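Long-range contact in MPN domain-containing protein (Archaeoglobus fulgidus, PDB 1OI0), which is probably a zinc-dependent metallopeptidase of the JAB1/MPN family, a family with members linked to deubiquitination at the proteasome: residues A[11-22]-A[97-106]. Residues are numbered along the deposited sequence; the frame is centred on the assembly and turned at random.
Sequences LKTILEAAKSAH and VCYPYDENSW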
loop_
_atom_site.group_PDB
_atom_site.type_symbol
_atom_site.label_atom_id
_atom_site.label_comp_id
_atom_site.label_asym_id
_atom_site.label_seq_id
_atom_site.Cartn_x
_atom_site.Cartn_y
_atom_site.Cartn_z
ATOM N N LEU A 11 8.644 1.641 -1.249
ATOM C CA LEU A 11 7.795 2.734 -1.713
ATOM C C LEU A 11 8.111 3.041 -3.171
ATOM O O LEU A 11 7.207 3.261 -3.983
ATOM C CB LEU A 11 8.014 3.991 -0.869
ATOM C CG LEU A 11 7.247 4.097 0.450
ATOM C CD1 LEU A 11 7.634 5.386 1.159
ATOM C CD2 LEU A 11 5.748 4.071 0.178
ATOM N N LYS A 12 9.399 3.052 -3.501
ATOM C CA LYS A 12 9.816 3.323 -4.867
ATOM C C LYS A 12 9.274 2.226 -5.775
ATOM O O LYS A 12 8.746 2.502 -6.850
ATOM C CB LYS A 12 11.343 3.375 -4.968
ATOM C CG LYS A 12 11.844 3.695 -6.366
ATOM C CD LYS A 12 13.362 3.714 -6.435
ATOM C CE LYS A 12 13.836 4.041 -7.846
ATOM N NZ LYS A 12 15.320 3.991 -7.961
ATOM N N THR A 13 9.403 0.980 -5.333
ATOM C CA THR A 13 8.918 -0.160 -6.100
ATOM C C THR A 13 7.414 -0.036 -6.329
ATOM O O THR A 13 6.922 -0.240 -7.440
ATOM C CB THR A 13 9.205 -1.481 -5.357
ATOM O OG1 THR A 13 10.622 -1.647 -5.219
ATOM C CG2 THR A 13 8.631 -2.668 -6.118
ATOM N N ILE A 14 6.689 0.308 -5.271
ATOM C CA ILE A 14 5.242 0.454 -5.358
ATOM C C ILE A 14 4.835 1.560 -6.330
ATOM O O ILE A 14 3.996 1.347 -7.210
ATOM C CB ILE A 14 4.632 0.748 -3.968
ATOM C CG1 ILE A 14 4.723 -0.508 -3.092
ATOM C CG2 ILE A 14 3.179 1.192 -4.110
ATOM C CD1 ILE A 14 4.415 -0.269 -1.620
ATOM N N LEU A 15 5.433 2.736 -6.177
ATOM C CA LEU A 15 5.106 3.861 -7.044
ATOM C C LEU A 15 5.448 3.596 -8.507
ATOM O O LEU A 15 4.738 4.048 -9.406
ATOM C CB LEU A 15 5.815 5.122 -6.550
ATOM C CG LEU A 15 5.277 5.616 -5.204
ATOM C CD1 LEU A 15 6.175 6.701 -4.664
ATOM C CD2 LEU A 15 3.847 6.123 -5.367
ATOM N N GLU A 16 6.528 2.862 -8.750
ATOM C CA GLU A 16 6.916 2.549 -10.121
ATOM C C GLU A 16 5.972 1.496 -10.703
ATOM O O GLU A 16 5.692 1.494 -11.901
ATOM C CB GLU A 16 8.361 2.053 -10.162
ATOM C CG GLU A 16 9.362 3.080 -9.652
ATOM C CD GLU A 16 10.799 2.613 -9.767
ATOM O OE1 GLU A 16 11.087 1.468 -9.363
ATOM O OE2 GLU A 16 11.644 3.395 -10.252
ATOM N N ALA A 17 5.475 0.609 -9.847
ATOM C CA ALA A 17 4.550 -0.435 -10.278
ATOM C C ALA A 17 3.216 0.211 -10.635
ATOM O O ALA A 17 2.542 -0.210 -11.576
ATOM C CB ALA A 17 4.356 -1.461 -9.166
ATOM N N ALA A 18 2.843 1.237 -9.874
ATOM C CA ALA A 18 1.599 1.958 -10.115
ATOM C C ALA A 18 1.706 2.697 -11.442
ATOM O O ALA A 18 0.779 2.674 -12.257
ATOM C CB ALA A 18 1.334 2.941 -8.986
ATOM N N LYS A 19 2.844 3.351 -11.660
ATOM C CA LYS A 19 3.064 4.080 -12.905
ATOM C C LYS A 19 2.967 3.118 -14.077
ATOM O O LYS A 19 2.363 3.432 -15.101
ATOM C CB LYS A 19 4.442 4.745 -12.908
ATOM C CG LYS A 19 4.597 5.869 -11.905
ATOM C CD LYS A 19 6.011 6.428 -11.930
ATOM C CE LYS A 19 6.186 7.550 -10.922
ATOM N NZ LYS A 19 7.584 8.066 -10.920
ATOM N N SER A 20 3.567 1.942 -13.927
ATOM C CA SER A 20 3.546 0.940 -14.987
ATOM C C SER A 20 2.147 0.384 -15.214
ATOM O O SER A 20 1.789 0.022 -16.334
ATOM C CB SER A 20 4.498 -0.211 -14.652
ATOM O OG SER A 20 5.836 0.242 -14.587
ATOM N N ALA A 21 1.358 0.319 -14.147
ATOM C CA ALA A 21 -0.001 -0.200 -14.238
ATOM C C ALA A 21 -1.017 0.799 -14.805
ATOM O O ALA A 21 -2.000 0.396 -15.430
ATOM C CB ALA A 21 -0.463 -0.681 -12.854
ATOM N N HIS A 22 -0.783 2.092 -14.590
ATOM C CA HIS A 22 -1.703 3.131 -15.056
ATOM C C HIS A 22 -2.229 2.842 -16.460
ATOM O O HIS A 22 -1.458 2.484 -17.349
ATOM C CB HIS A 22 -1.017 4.502 -15.023
ATOM C CG HIS A 22 -1.967 5.654 -15.153
ATOM N ND1 HIS A 22 -2.237 6.268 -16.357
ATOM C CD2 HIS A 22 -2.731 6.285 -14.231
ATOM C CE1 HIS A 22 -3.125 7.229 -16.168
ATOM N NE2 HIS A 22 -3.442 7.259 -14.887
ATOM N N VAL A 97 -1.832 4.574 -3.276
ATOM C CA VAL A 97 -0.950 5.494 -3.979
ATOM C C VAL A 97 -1.836 6.039 -5.085
ATOM O O VAL A 97 -2.766 5.364 -5.523
ATOM C CB VAL A 97 0.308 4.789 -4.562
ATOM C CG1 VAL A 97 1.103 4.145 -3.438
ATOM C CG2 VAL A 97 -0.086 3.757 -5.588
ATOM N N CYS A 98 -1.561 7.254 -5.537
ATOM C CA CYS A 98 -2.411 7.863 -6.550
ATOM C C CYS A 98 -1.624 8.665 -7.573
ATOM O O CYS A 98 -0.480 9.051 -7.338
ATOM C CB CYS A 98 -3.426 8.773 -5.845
ATOM S SG CYS A 98 -2.620 9.875 -4.628
ATOM N N TYR A 99 -2.256 8.906 -8.715
ATOM C CA TYR A 99 -1.654 9.687 -9.786
ATOM C C TYR A 99 -1.254 11.041 -9.188
ATOM O O TYR A 99 -1.978 11.591 -8.362
ATOM C CB TYR A 99 -2.688 9.898 -10.891
ATOM C CG TYR A 99 -2.149 10.610 -12.103
ATOM C CD1 TYR A 99 -1.398 9.926 -13.056
ATOM C CD2 TYR A 99 -2.354 11.979 -12.275
ATOM C CE1 TYR A 99 -0.863 10.582 -14.150
ATOM C CE2 TYR A 99 -1.818 12.651 -13.369
ATOM C CZ TYR A 99 -1.074 11.945 -14.301
ATOM O OH TYR A 99 -0.516 12.599 -15.372
ATOM N N PRO A 100 -0.121 11.621 -9.622
ATOM C CA PRO A 100 0.879 11.206 -10.614
ATOM C C PRO A 100 1.921 10.207 -10.113
ATOM O O PRO A 100 2.935 9.975 -10.775
ATOM C CB PRO A 100 1.516 12.529 -11.010
ATOM C CG PRO A 100 1.560 13.241 -9.706
ATOM C CD PRO A 100 0.173 12.984 -9.140
ATOM N N TYR A 101 1.678 9.638 -8.938
ATOM C CA TYR A 101 2.576 8.648 -8.355
ATOM C C TYR A 101 3.952 9.208 -8.011
ATOM O O TYR A 101 4.959 8.519 -8.178
ATOM C CB TYR A 101 2.746 7.459 -9.305
ATOM C CG TYR A 101 1.456 6.961 -9.914
ATOM C CD1 TYR A 101 0.452 6.401 -9.124
ATOM C CD2 TYR A 101 1.242 7.052 -11.287
ATOM C CE1 TYR A 101 -0.738 5.940 -9.692
ATOM C CE2 TYR A 101 0.064 6.597 -11.865
ATOM C CZ TYR A 101 -0.919 6.044 -11.066
ATOM O OH TYR A 101 -2.079 5.585 -11.648
ATOM N N ASP A 102 3.997 10.452 -7.545
ATOM C CA ASP A 102 5.270 11.053 -7.160
ATOM C C ASP A 102 5.655 10.511 -5.787
ATOM O O ASP A 102 4.858 9.836 -5.131
ATOM C CB ASP A 102 5.172 12.585 -7.126
ATOM C CG ASP A 102 4.162 13.093 -6.114
ATOM O OD1 ASP A 102 4.313 12.795 -4.910
ATOM O OD2 ASP A 102 3.216 13.797 -6.523
ATOM N N GLU A 103 6.876 10.816 -5.358
ATOM C CA GLU A 103 7.401 10.349 -4.078
ATOM C C GLU A 103 6.450 10.454 -2.886
ATOM O O GLU A 103 6.490 9.616 -1.987
ATOM C CB GLU A 103 8.698 11.093 -3.743
ATOM C CG GLU A 103 8.553 12.609 -3.674
ATOM C CD GLU A 103 8.803 13.294 -5.008
ATOM O OE1 GLU A 103 8.172 12.908 -6.016
ATOM O OE2 GLU A 103 9.636 14.228 -5.046
ATOM N N ASN A 104 5.599 11.474 -2.874
ATOM C CA ASN A 104 4.676 11.668 -1.762
ATOM C C ASN A 104 3.216 11.374 -2.095
ATOM O O ASN A 104 2.314 11.726 -1.332
ATOM C CB ASN A 104 4.803 13.097 -1.237
ATOM C CG ASN A 104 6.228 13.447 -0.854
ATOM O OD1 ASN A 104 6.855 12.754 -0.050
ATOM N ND2 ASN A 104 6.749 14.525 -1.429
ATOM N N SER A 105 2.987 10.716 -3.227
ATOM C CA SER A 105 1.635 10.383 -3.659
ATOM C C SER A 105 1.133 9.083 -3.033
ATOM O O SER A 105 0.742 8.154 -3.738
ATOM C CB SER A 105 1.598 10.270 -5.184
ATOM O OG SER A 105 1.983 11.496 -5.781
ATOM N N TRP A 106 1.139 9.027 -1.706
ATOM C CA TRP A 106 0.691 7.839 -0.999
ATOM C C TRP A 106 0.211 8.159 0.409
ATOM O O TRP A 106 0.637 9.143 1.015
ATOM C CB TRP A 106 1.825 6.816 -0.912
ATOM C CG TRP A 106 2.987 7.265 -0.063
ATOM C CD1 TRP A 106 4.042 8.035 -0.458
ATOM C CD2 TRP A 106 3.189 6.991 1.329
ATOM N NE1 TRP A 106 4.894 8.255 0.603
ATOM C CE2 TRP A 106 4.390 7.627 1.711
ATOM C CE3 TRP A 106 2.469 6.271 2.291
ATOM C CZ2 TRP A 106 4.890 7.564 3.014
ATOM C CZ3 TRP A 106 2.965 6.206 3.588
ATOM C CH2 TRP A 106 4.166 6.852 3.937
HETATM O O HOH W 1 7.798 8.404 -8.044
#
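Y101 lies lengthwise against the last turns of helix 8-21, its ring sandwiched between the helix backbone at A18 and K19 over one face and Y99 CA over the other. A18 CB sits over the same face as the helix backbone, toward the CD1-CE1 side, 3.6 Å from Y101 CD1, and with only a methyl group at that position the aromatic plane can approach the helix closely. The neighbouring V97 extends the apolar layer: its CG2 touches A18 CB at 3.8 Å, while CG1 packs on I14 CG2 at 3.7 Å. L15 forks at the turn 102-105, sending CD1 to 3.4 Å from D102 O and CD2 back toward V97. At the start of the segment, L11 places CD2 squarely over the five-membered ring of W106, 4.0 Å from its centroid and 9° off the normal, a CH-pi contact.

The solvent side is looser. The exposed K19 holds CG anti to its own carbonyl carbon (chi1 -68°) and then runs extended past Y101, laying CG on its CB and CD2; beyond, a water accepts from K19 NZ at 2.9 Å and donates to Y101 O at 2.8 Å. No direct hydrogen bond joins the segments. An alanine in place of Y101 would probably leave a gap between A18 and Y99, and K19 CG without the ring edge it lies along.

The helix thus packs across one face of the sheet, over strand 93-98 and the zinc-binding strand 64-72, whose S71 touches A18, V97 and Y101, with I14 also reaching L40 of strand 36-42 and V120 of strand 119-120 packing on L11 and W106.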